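Local atomic coordinates of halogenase (Chondromyces crocatus, PDB entry 3E1T), a protein that acts as the FAD-dependent halogenase of chondrochloren biosynthesis, probably using its flavin to help install chlorine on an organic substrate. Residues 189-194 with 233-238; 215-220 with 253-258; 307-312 with 364-369. One frame throughout, in Å; residues are numbered along the deposited sequence.

Contact 1. Residues 189-194 with 233-238; sequences NVALYG and GAVVSR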
loop_
_atom_site.group_PDB
_atom_site.type_symbol
_atom_site.label_atom_id
_atom_site.label_comp_id
_atom_site.label_asym_id
_atom_site.label_seq_id
_atom_site.Cartn_x
_atom_site.Cartn_y
_atom_site.Cartn_z
ATOM N N ASN A 189 3.547 -14.097 -2.012
ATOM C CA ASN A 189 2.631 -14.473 -0.952
ATOM C C ASN A 189 1.193 -14.321 -1.428
ATOM O O ASN A 189 0.926 -13.601 -2.398
ATOM C CB ASN A 189 2.828 -13.576 0.279
ATOM C CG ASN A 189 4.286 -13.414 0.692
ATOM O OD1 ASN A 189 4.666 -12.376 1.252
ATOM N ND2 ASN A 189 5.101 -14.438 0.450
ATOM N N VAL A 190 0.280 -15.013 -0.748
ATOM C CA VAL A 190 -1.143 -14.835 -0.944
ATOM C C VAL A 190 -1.781 -14.497 0.403
ATOM O O VAL A 190 -1.427 -15.086 1.430
ATOM C CB VAL A 190 -1.808 -16.089 -1.558
ATOM C CG1 VAL A 190 -1.196 -16.399 -2.912
ATOM C CG2 VAL A 190 -1.645 -17.279 -0.635
ATOM N N ALA A 191 -2.677 -13.517 0.407
ATOM C CA ALA A 191 -3.434 -13.190 1.620
ATOM C C ALA A 191 -4.836 -13.791 1.536
ATOM O O ALA A 191 -5.476 -13.762 0.483
ATOM C CB ALA A 191 -3.507 -11.707 1.827
ATOM N N LEU A 192 -5.292 -14.345 2.651
ATOM C CA LEU A 192 -6.616 -14.948 2.758
ATOM C C LEU A 192 -7.264 -14.299 3.962
ATOM O O LEU A 192 -6.743 -14.424 5.066
ATOM C CB LEU A 192 -6.478 -16.452 2.981
ATOM C CG LEU A 192 -7.755 -17.287 3.086
ATOM C CD1 LEU A 192 -8.537 -17.268 1.767
ATOM C CD2 LEU A 192 -7.389 -18.707 3.449
ATOM N N TYR A 193 -8.368 -13.583 3.762
ATOM C CA TYR A 193 -8.895 -12.756 4.840
ATOM C C TYR A 193 -10.421 -12.714 4.969
ATOM O O TYR A 193 -11.141 -12.790 3.975
ATOM C CB TYR A 193 -8.323 -11.334 4.762
ATOM C CG TYR A 193 -8.842 -10.510 3.612
ATOM C CD1 TYR A 193 -9.964 -9.694 3.778
ATOM C CD2 TYR A 193 -8.207 -10.524 2.359
ATOM C CE1 TYR A 193 -10.451 -8.927 2.739
ATOM C CE2 TYR A 193 -8.692 -9.757 1.298
ATOM C CZ TYR A 193 -9.820 -8.955 1.506
ATOM O OH TYR A 193 -10.351 -8.176 0.500
ATOM N N GLY A 194 -10.886 -12.598 6.211
ATOM C CA GLY A 194 -12.302 -12.411 6.510
ATOM C C GLY A 194 -12.535 -11.428 7.644
ATOM O O GLY A 194 -11.620 -10.704 8.064
ATOM N N GLY A 233 -6.538 -11.586 8.582
ATOM C CA GLY A 233 -5.987 -12.149 7.361
ATOM C C GLY A 233 -4.731 -12.943 7.591
ATOM O O GLY A 233 -3.886 -12.550 8.405
ATOM N N ALA A 234 -4.629 -14.069 6.889
ATOM C CA ALA A 234 -3.422 -14.892 6.874
ATOM C C ALA A 234 -2.664 -14.623 5.574
ATOM O O ALA A 234 -3.252 -14.656 4.479
ATOM C CB ALA A 234 -3.782 -16.351 6.985
ATOM N N VAL A 235 -1.384 -14.292 5.717
ATOM C CA VAL A 235 -0.490 -14.070 4.586
ATOM C C VAL A 235 0.417 -15.311 4.555
ATOM O O VAL A 235 1.235 -15.511 5.460
ATOM C CB VAL A 235 0.340 -12.770 4.746
ATOM C CG1 VAL A 235 1.344 -12.613 3.615
ATOM C CG2 VAL A 235 -0.587 -11.520 4.838
ATOM N N VAL A 236 0.227 -16.149 3.535
ATOM C CA VAL A 236 0.934 -17.428 3.410
ATOM C C VAL A 236 1.638 -17.519 2.035
ATOM O O VAL A 236 1.597 -16.567 1.260
ATOM C CB VAL A 236 -0.037 -18.628 3.680
ATOM C CG1 VAL A 236 -0.614 -18.559 5.118
ATOM C CG2 VAL A 236 -1.185 -18.666 2.678
ATOM N N SER A 237 2.306 -18.638 1.751
ATOM C CA SER A 237 2.999 -18.815 0.481
ATOM C C SER A 237 2.024 -18.948 -0.686
ATOM O O SER A 237 0.963 -19.562 -0.559
ATOM C CB SER A 237 3.920 -20.040 0.521
ATOM O OG SER A 237 3.186 -21.221 0.211
ATOM N N ARG A 238 2.412 -18.379 -1.826
ATOM C CA ARG A 238 1.694 -18.560 -3.086
ATOM C C ARG A 238 1.435 -20.041 -3.387
ATOM O O ARG A 238 0.389 -20.395 -3.924
ATOM C CB ARG A 238 2.472 -17.914 -4.242
ATOM C CG ARG A 238 1.639 -17.740 -5.508
ATOM C CD ARG A 238 2.452 -17.250 -6.718
ATOM N NE ARG A 238 1.549 -16.790 -7.776
ATOM C CZ ARG A 238 0.981 -17.584 -8.682
ATOM N NH1 ARG A 238 1.231 -18.888 -8.687
ATOM N NH2 ARG A 238 0.160 -17.075 -9.591
#
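V190 and V236 pair across two neighbouring antiparallel strands, a hydrogen-bonded pair in the large mixed β-sheet of this flavin-dependent halogenase. The short axes of strands 189-194 and 233-237 run at 166° and close to 4.4 Å, which establishes the antiparallel sense. Two reciprocal pairs of backbone bonds fix the register: V190 with V236 and L192 with A234. In the second pair, L192 N to A234 O and A234 N to L192 O are both 2.8 Å. Between them, A191 and V235 form a non-hydrogen-bonded pair, where the CA-H of A191 makes a further contact with A234 O.

Side chains alternate between the two faces. V190, L192, A234 and V236 share one face, against which helix 248-257 lies through A251, L252 and Y255. On the other face are A191 and V235; A191 touches the FAD, so this face borders the cofactor pocket.

The two branches of V190 have different partners. CG2, set between the backbone N and the carbonyl carbon, rests 3.6 Å from V236 CG2, while CG1 turns to R238 just beyond the strand end. Followed from its root, R238 first offers CB and then CG, the latter 4.1 Å from V190 CG1, and the two side chains cross at about a right angle. With CG trans to its own nitrogen (chi1 -165°) and the chain extended as far as NE, R238 then leaves V190 behind. NE forms a salt bridge with D285, and NH1 makes a weak, long ion pair with E242.

At the other end the strands come closest by CA separation, where G233 carries no side chain: Y193 CB packs 3.6 Å from G233 CA.

Contact 2. Residues 215-220 with 253-258; sequences FQDGWF and LRYIDR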
loop_
_atom_site.group_PDB
_atom_site.type_symbol
_atom_site.label_atom_id
_atom_site.label_comp_id
_atom_site.label_asym_id
_atom_site.label_seq_id
_atom_site.Cartn_x
_atom_site.Cartn_y
_atom_site.Cartn_z
ATOM N N PHE A 215 3.439 -17.271 12.325
ATOM C CA PHE A 215 3.293 -18.682 12.701
ATOM C C PHE A 215 4.034 -19.541 11.680
ATOM O O PHE A 215 4.813 -19.004 10.886
ATOM C CB PHE A 215 1.827 -19.085 12.867
ATOM C CG PHE A 215 1.039 -19.141 11.583
ATOM C CD1 PHE A 215 0.555 -20.364 11.110
ATOM C CD2 PHE A 215 0.750 -17.980 10.866
ATOM C CE1 PHE A 215 -0.194 -20.437 9.952
ATOM C CE2 PHE A 215 -0.005 -18.038 9.688
ATOM C CZ PHE A 215 -0.473 -19.268 9.230
ATOM N N GLN A 216 3.827 -20.859 11.688
ATOM C CA GLN A 216 4.717 -21.722 10.900
ATOM C C GLN A 216 4.600 -21.520 9.391
ATOM O O GLN A 216 5.573 -21.723 8.663
ATOM C CB GLN A 216 4.547 -23.206 11.237
ATOM C CG GLN A 216 5.735 -24.024 10.756
ATOM C CD GLN A 216 5.689 -25.465 11.165
ATOM O OE1 GLN A 216 6.640 -25.966 11.772
ATOM N NE2 GLN A 216 4.593 -26.159 10.827
ATOM N N ASP A 217 3.405 -21.166 8.924
ATOM C CA ASP A 217 3.133 -21.078 7.480
ATOM C C ASP A 217 2.996 -19.633 6.960
ATOM O O ASP A 217 2.614 -19.414 5.803
ATOM C CB ASP A 217 1.893 -21.906 7.117
ATOM C CG ASP A 217 2.179 -23.409 7.040
ATOM O OD1 ASP A 217 3.334 -23.829 7.236
ATOM O OD2 ASP A 217 1.243 -24.171 6.749
ATOM N N GLY A 218 3.320 -18.657 7.797
ATOM C CA GLY A 218 3.201 -17.250 7.400
ATOM C C GLY A 218 2.894 -16.359 8.567
ATOM O O GLY A 218 3.451 -16.540 9.648
ATOM N N TRP A 219 2.010 -15.391 8.361
ATOM C CA TRP A 219 1.650 -14.472 9.433
ATOM C C TRP A 219 0.231 -13.948 9.296
ATOM O O TRP A 219 -0.345 -13.969 8.211
ATOM C CB TRP A 219 2.664 -13.313 9.561
ATOM C CG TRP A 219 2.745 -12.397 8.360
ATOM C CD1 TRP A 219 3.477 -12.600 7.227
ATOM C CD2 TRP A 219 2.095 -11.127 8.196
ATOM N NE1 TRP A 219 3.314 -11.540 6.359
ATOM C CE2 TRP A 219 2.468 -10.627 6.926
ATOM C CE3 TRP A 219 1.219 -10.376 8.986
ATOM C CZ2 TRP A 219 1.992 -9.409 6.426
ATOM C CZ3 TRP A 219 0.751 -9.158 8.496
ATOM C CH2 TRP A 219 1.140 -8.686 7.225
ATOM N N PHE A 220 -0.323 -13.494 10.417
ATOM C CA PHE A 220 -1.677 -12.957 10.478
ATOM C C PHE A 220 -1.653 -11.461 10.739
ATOM O O PHE A 220 -0.785 -10.966 11.465
ATOM C CB PHE A 220 -2.447 -13.616 11.628
ATOM C CG PHE A 220 -3.228 -14.824 11.239
ATOM C CD1 PHE A 220 -4.507 -14.694 10.705
ATOM C CD2 PHE A 220 -2.708 -16.095 11.448
ATOM C CE1 PHE A 220 -5.252 -15.819 10.349
ATOM C CE2 PHE A 220 -3.430 -17.231 11.102
ATOM C CZ PHE A 220 -4.712 -17.101 10.557
ATOM N N LEU A 253 -9.778 -20.998 8.788
ATOM C CA LEU A 253 -10.120 -21.498 10.121
ATOM C C LEU A 253 -9.006 -22.380 10.673
ATOM O O LEU A 253 -8.601 -22.218 11.824
ATOM C CB LEU A 253 -11.464 -22.240 10.101
ATOM C CG LEU A 253 -12.687 -21.510 10.691
ATOM C CD1 LEU A 253 -12.552 -19.980 10.745
ATOM C CD2 LEU A 253 -13.967 -21.906 9.965
ATOM N N ARG A 254 -8.500 -23.284 9.834
ATOM C CA ARG A 254 -7.355 -24.112 10.190
ATOM C C ARG A 254 -6.067 -23.317 10.424
ATOM O O ARG A 254 -5.275 -23.681 11.291
ATOM C CB ARG A 254 -7.127 -25.222 9.159
ATOM C CG ARG A 254 -6.039 -26.209 9.554
ATOM C CD ARG A 254 -6.212 -26.653 11.018
ATOM N NE ARG A 254 -5.120 -27.499 11.487
ATOM C CZ ARG A 254 -5.242 -28.794 11.768
ATOM N NH1 ARG A 254 -6.417 -29.407 11.625
ATOM N NH2 ARG A 254 -4.187 -29.477 12.199
ATOM N N TYR A 255 -5.853 -22.246 9.660
ATOM C CA TYR A 255 -4.703 -21.373 9.891
ATOM C C TYR A 255 -4.837 -20.641 11.223
ATOM O O TYR A 255 -3.853 -20.468 11.948
ATOM C CB TYR A 255 -4.524 -20.354 8.758
ATOM C CG TYR A 255 -3.893 -20.895 7.495
ATOM C CD1 TYR A 255 -2.757 -21.713 7.542
ATOM C CD2 TYR A 255 -4.412 -20.560 6.241
ATOM C CE1 TYR A 255 -2.168 -22.195 6.378
ATOM C CE2 TYR A 255 -3.835 -21.044 5.070
ATOM C CZ TYR A 255 -2.717 -21.852 5.146
ATOM O OH TYR A 255 -2.155 -22.313 3.986
ATOM N N ILE A 256 -6.054 -20.203 11.534
ATOM C CA ILE A 256 -6.320 -19.519 12.802
ATOM C C ILE A 256 -5.944 -20.418 13.982
ATOM O O ILE A 256 -5.206 -19.998 14.871
ATOM C CB ILE A 256 -7.781 -19.042 12.903
ATOM C CG1 ILE A 256 -8.014 -17.852 11.968
ATOM C CG2 ILE A 256 -8.122 -18.648 14.337
ATOM C CD1 ILE A 256 -9.466 -17.568 11.685
ATOM N N ASP A 257 -6.426 -21.662 13.953
ATOM C CA ASP A 257 -6.118 -22.655 14.989
ATOM C C ASP A 257 -4.618 -22.846 15.212
ATOM O O ASP A 257 -4.190 -23.189 16.312
ATOM C CB ASP A 257 -6.762 -24.002 14.653
ATOM C CG ASP A 257 -8.270 -24.009 14.861
ATOM O OD1 ASP A 257 -8.847 -22.974 15.289
ATOM O OD2 ASP A 257 -8.886 -25.065 14.599
ATOM N N ARG A 258 -3.822 -22.608 14.173
ATOM C CA ARG A 258 -2.379 -22.871 14.225
ATOM C C ARG A 258 -1.554 -21.661 14.663
ATOM O O ARG A 258 -0.325 -21.713 14.708
ATOM C CB ARG A 258 -1.886 -23.386 12.873
ATOM C CG ARG A 258 -2.409 -24.766 12.502
ATOM C CD ARG A 258 -1.912 -25.142 11.124
ATOM N NE ARG A 258 -0.454 -25.142 11.081
ATOM C CZ ARG A 258 0.278 -25.044 9.973
ATOM N NH1 ARG A 258 -0.305 -24.927 8.776
ATOM N NH2 ARG A 258 1.600 -25.066 10.067
HETATM O O HOH W 1 2.254 -22.561 13.856
HETATM O O HOH W 2 0.234 -23.180 4.180
#
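R258 NH1 donates to D217 OD2 over 2.7 Å with an N-H...O angle of 160°, a salt bridge at a partly exposed boundary. The guanidinium meets OD2 close to its own plane, but from above the carboxylate plane, and the two flat groups stand perpendicular. After an extended chi2, a bend at chi3 (59°) turns the R258 guanidinium to this side. A water carries OD2 on to Y255 OH, and another links Q216 N to R258 O, so the turn and the helix end are also joined through solvent. Replacing D217 with an alanine would probably deprive R258 of its charge mate across this contact and break the water link to Y255.

Inward, the contacts become apolar. F215 CE1 reaches Y255 CD1 at 3.7 Å, with the two rings obliquely inclined and their centroids 5.8 Å apart. F220 CZ lies 3.7 Å from both Y255 CB and I256 CG1, while the ring's edge is turned to Y255 O.

F215 N bonds to G218 O in a type I turn, and the return bond from G218 N is weak; at the backbone angles of G218 a CB would collide with the carbonyl O of D217, which explains the glycine. This is a tight two-residue β-hairpin between strands 210-215 and 218-224, packed against the C-terminal end of helix 248-257.

Contact 3. Residues 307-312 with 364-369; sequences FVDPVF and AFYDMN. With FAD (flavin-adenine dinucleotide), chain C.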
loop_
_atom_site.group_PDB
_atom_site.type_symbol
_atom_site.label_atom_id
_atom_site.label_comp_id
_atom_site.label_asym_id
_atom_site.label_seq_id
_atom_site.Cartn_x
_atom_site.Cartn_y
_atom_site.Cartn_z
ATOM N N PHE A 307 3.397 -1.958 -5.510
ATOM C CA PHE A 307 2.984 -2.340 -4.157
ATOM C C PHE A 307 4.039 -3.289 -3.551
ATOM O O PHE A 307 4.606 -4.117 -4.263
ATOM C CB PHE A 307 1.597 -2.993 -4.156
ATOM C CG PHE A 307 1.107 -3.360 -2.780
ATOM C CD1 PHE A 307 0.785 -2.367 -1.853
ATOM C CD2 PHE A 307 1.013 -4.698 -2.397
ATOM C CE1 PHE A 307 0.359 -2.706 -0.577
ATOM C CE2 PHE A 307 0.594 -5.046 -1.123
ATOM C CZ PHE A 307 0.253 -4.047 -0.215
ATOM N N VAL A 308 4.310 -3.145 -2.253
ATOM C CA VAL A 308 5.258 -4.048 -1.564
ATOM C C VAL A 308 4.580 -5.279 -0.925
ATOM O O VAL A 308 4.619 -6.362 -1.497
ATOM C CB VAL A 308 6.142 -3.314 -0.521
ATOM C CG1 VAL A 308 7.268 -4.259 -0.042
ATOM C CG2 VAL A 308 6.756 -2.043 -1.126
ATOM N N ASP A 309 3.976 -5.108 0.253
ATOM C CA ASP A 309 3.460 -6.219 1.064
ATOM C C ASP A 309 2.725 -5.589 2.246
ATOM O O ASP A 309 3.068 -4.489 2.646
ATOM C CB ASP A 309 4.630 -7.124 1.541
ATOM C CG ASP A 309 4.166 -8.397 2.227
ATOM O OD1 ASP A 309 3.807 -9.377 1.535
ATOM O OD2 ASP A 309 4.170 -8.428 3.482
ATOM N N PRO A 310 1.699 -6.262 2.788
ATOM C CA PRO A 310 0.886 -5.650 3.847
ATOM C C PRO A 310 1.539 -5.404 5.217
ATOM O O PRO A 310 0.935 -4.703 6.033
ATOM C CB PRO A 310 -0.277 -6.643 4.028
ATOM C CG PRO A 310 -0.241 -7.529 2.841
ATOM C CD PRO A 310 1.177 -7.585 2.413
ATOM N N VAL A 311 2.717 -5.963 5.501
ATOM C CA VAL A 311 3.279 -5.749 6.837
ATOM C C VAL A 311 3.798 -4.319 6.933
ATOM O O VAL A 311 4.412 -3.817 5.986
ATOM C CB VAL A 311 4.333 -6.814 7.259
ATOM C CG1 VAL A 311 5.519 -6.830 6.348
ATOM C CG2 VAL A 311 4.769 -6.582 8.715
ATOM N N PHE A 312 3.527 -3.683 8.074
ATOM C CA PHE A 312 3.742 -2.249 8.299
ATOM C C PHE A 312 2.837 -1.276 7.512
ATOM O O PHE A 312 3.030 -0.065 7.566
ATOM C CB PHE A 312 5.231 -1.863 8.230
ATOM C CG PHE A 312 6.012 -2.283 9.445
ATOM C CD1 PHE A 312 6.926 -3.326 9.377
ATOM C CD2 PHE A 312 5.804 -1.652 10.671
ATOM C CE1 PHE A 312 7.640 -3.725 10.511
ATOM C CE2 PHE A 312 6.514 -2.032 11.800
ATOM C CZ PHE A 312 7.436 -3.080 11.722
ATOM N N ALA A 364 14.351 -7.055 5.095
ATOM C CA ALA A 364 15.069 -7.263 6.366
ATOM C C ALA A 364 14.140 -7.681 7.523
ATOM O O ALA A 364 14.526 -8.507 8.358
ATOM C CB ALA A 364 15.917 -6.025 6.744
ATOM N N PHE A 365 12.913 -7.142 7.552
ATOM C CA PHE A 365 11.938 -7.489 8.588
ATOM C C PHE A 365 11.447 -8.935 8.477
ATOM O O PHE A 365 11.334 -9.633 9.494
ATOM C CB PHE A 365 10.746 -6.522 8.596
ATOM C CG PHE A 365 9.899 -6.623 9.831
ATOM C CD1 PHE A 365 10.377 -6.165 11.062
ATOM C CD2 PHE A 365 8.636 -7.185 9.782
ATOM C CE1 PHE A 365 9.597 -6.262 12.209
ATOM C CE2 PHE A 365 7.857 -7.273 10.930
ATOM C CZ PHE A 365 8.346 -6.814 12.142
ATOM N N TYR A 366 11.132 -9.373 7.257
ATOM C CA TYR A 366 10.843 -10.785 7.003
ATOM C C TYR A 366 12.023 -11.695 7.410
ATOM O O TYR A 366 11.819 -12.744 8.017
ATOM C CB TYR A 366 10.513 -11.004 5.529
ATOM C CG TYR A 366 9.039 -10.926 5.190
ATOM C CD1 TYR A 366 8.391 -9.705 5.077
ATOM C CD2 TYR A 366 8.294 -12.089 4.983
ATOM C CE1 TYR A 366 7.010 -9.640 4.751
ATOM C CE2 TYR A 366 6.949 -12.034 4.652
ATOM C CZ TYR A 366 6.315 -10.799 4.532
ATOM O OH TYR A 366 4.973 -10.755 4.227
ATOM N N ASP A 367 13.238 -11.273 7.058
ATOM C CA ASP A 367 14.487 -11.975 7.404
ATOM C C ASP A 367 14.688 -12.149 8.913
ATOM O O ASP A 367 15.257 -13.138 9.336
ATOM C CB ASP A 367 15.701 -11.262 6.788
ATOM C CG ASP A 367 17.046 -11.945 7.131
ATOM O OD1 ASP A 367 17.538 -12.778 6.333
ATOM O OD2 ASP A 367 17.611 -11.641 8.203
ATOM N N MET A 368 14.213 -11.207 9.717
ATOM C CA MET A 368 14.464 -11.254 11.157
ATOM C C MET A 368 13.613 -12.274 11.917
ATOM O O MET A 368 13.972 -12.653 13.032
ATOM C CB MET A 368 14.349 -9.867 11.798
ATOM C CG MET A 368 12.933 -9.429 12.089
ATOM S SD MET A 368 12.690 -8.936 13.810
ATOM C CE MET A 368 13.556 -7.357 13.816
ATOM N N ASN A 369 12.496 -12.723 11.340
ATOM C CA ASN A 369 11.734 -13.781 11.999
ATOM C C ASN A 369 12.503 -15.110 12.030
ATOM O O ASN A 369 12.918 -15.633 10.996
ATOM C CB ASN A 369 10.353 -13.972 11.379
ATOM C CG ASN A 369 9.443 -14.810 12.250
ATOM O OD1 ASN A 369 9.129 -14.436 13.371
ATOM N ND2 ASN A 369 9.013 -15.950 11.733
HETATM P PA FAD C . -7.667 1.131 -4.965
HETATM O O1A FAD C . -7.953 1.352 -3.503
HETATM O O2A FAD C . -7.636 -0.294 -5.395
HETATM O O5B FAD C . -8.823 1.895 -5.796
HETATM C C5B FAD C . -8.812 1.933 -7.214
HETATM C C4B FAD C . -10.216 2.274 -7.725
HETATM O O4B FAD C . -10.271 2.207 -9.135
HETATM C C3B FAD C . -11.247 1.279 -7.203
HETATM O O3B FAD C . -12.262 2.010 -6.554
HETATM C C2B FAD C . -11.800 0.596 -8.437
HETATM O O2B FAD C . -13.184 0.427 -8.318
HETATM C C1B FAD C . -11.462 1.580 -9.541
HETATM N N9A FAD C . -11.250 0.992 -10.875
HETATM C C8A FAD C . -10.645 -0.192 -11.215
HETATM N N7A FAD C . -10.662 -0.295 -12.564
HETATM C C5A FAD C . -11.252 0.806 -13.089
HETATM C C6A FAD C . -11.542 1.219 -14.399
HETATM N N6A FAD C . -11.344 0.411 -15.449
HETATM N N1A FAD C . -12.166 2.429 -14.592
HETATM C C2A FAD C . -12.537 3.215 -13.532
HETATM N N3A FAD C . -12.257 2.792 -12.250
HETATM C C4A FAD C . -11.623 1.618 -12.033
HETATM N N1 FAD C . -2.753 -0.696 2.805
HETATM C C2 FAD C . -2.767 0.025 3.967
HETATM O O2 FAD C . -2.543 1.231 3.901
HETATM N N3 FAD C . -3.014 -0.619 5.167
HETATM C C4 FAD C . -3.262 -1.987 5.203
HETATM O O4 FAD C . -3.503 -2.560 6.268
HETATM C C4X FAD C . -3.233 -2.719 4.023
HETATM N N5 FAD C . -3.474 -4.080 4.017
HETATM C C5X FAD C . -3.449 -4.781 2.827
HETATM C C6 FAD C . -3.682 -6.160 2.810
HETATM C C7 FAD C . -3.652 -6.862 1.595
HETATM C C7M FAD C . -3.683 -8.365 1.621
HETATM C C8 FAD C . -3.385 -6.189 0.396
HETATM C C8M FAD C . -3.142 -6.932 -0.898
HETATM C C9 FAD C . -3.166 -4.816 0.421
HETATM C C9A FAD C . -3.192 -4.106 1.627
HETATM N N10 FAD C . -2.976 -2.741 1.620
HETATM C C10 FAD C . -2.986 -2.049 2.813
HETATM C "C1'" FAD C . -2.810 -1.987 0.312
HETATM C "C2'" FAD C . -4.050 -1.196 -0.120
HETATM O "O2'" FAD C . -5.081 -2.121 -0.397
HETATM C "C3'" FAD C . -3.765 -0.373 -1.386
HETATM O "O3'" FAD C . -2.436 0.103 -1.388
HETATM C "C4'" FAD C . -4.647 0.863 -1.565
HETATM O "O4'" FAD C . -5.997 0.467 -1.663
HETATM C "C5'" FAD C . -4.239 1.593 -2.845
HETATM O "O5'" FAD C . -5.228 2.522 -3.193
HETATM P P FAD C . -5.465 2.956 -4.722
HETATM O O1P FAD C . -6.180 4.290 -4.743
HETATM O O2P FAD C . -4.161 3.060 -5.448
HETATM O O3P FAD C . -6.265 1.755 -5.383
#
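D309, V311 and F312 sit on an irregular loop whose nearest approach to segment 364-369, at the end of helix 340-368, is 9.0 Å from V311 CA to F365 CA, so between these two segments the contact is made by side chains. The loop follows strand 306-307 in the FAD-binding fold of the tryptophan-halogenase family, and its other side faces the flavin.

The polar link is Y366 OH to D309 OD2, a 2.6 Å hydrogen bond in which the tyrosine donates. The side chains come from opposite directions: OD2 lies near the plane of the Y366 ring, at its edge, whereas the hydroxyl sits 37° out of the carboxylate plane. Having its CG opposite the backbone nitrogen (chi1 -172°) carries the D309 carboxylate toward the helix. Both groups are buried and have second partners, since Y366 OH also bonds W219 NE1 and D309 OD1 bonds Y286 OH. These bonds restrict rotation of the carboxylate.

V311 divides its branches between two aromatic residues. CG1 lies alongside Y366, 3.6 Å from CE1, and CG2 points to F365 CE2. Beyond it, F312 and F365 form an edge-to-face pair with centroids 4.7 Å apart and planes at 69°. F312 CE1 stands over the centre of the F365 ring, 3.4 Å above its plane. W83 stacks on F365, and F81 joins the same aromatic cluster.

On the cofactor side, F307 and P310 line one face of the flavin. F307 meets the junction of ribityl chain and ring system, its CE1 3.4 Å from FAD C1', and P310 packs beside it over the benzenoid part, with CB 3.6 Å from FAD C6.

Contacts 1 and 2 interleave along the chain: 189-194, 215-220, 233-238, then 253-258. Contact 3 follows in series. The first two have centres about 10 Å apart and share the mixed sheet, where strand 218-224 lies beside 229-237; V235 N to W219 O, 2.7 Å, is a probable hydrogen bond between them. Helix 248-257 of contact 2 also covers one face of contact 1. The centre of contact 3 is about 14 Å from that of contact 1 and 17 Å from that of contact 2. W219 also packs on the loop of contact 3, its CH2 3.6 Å from V311 N. The sheet, the flavin-side loop 307-312 and helix 340-368 are thus joined around the cofactor pocket.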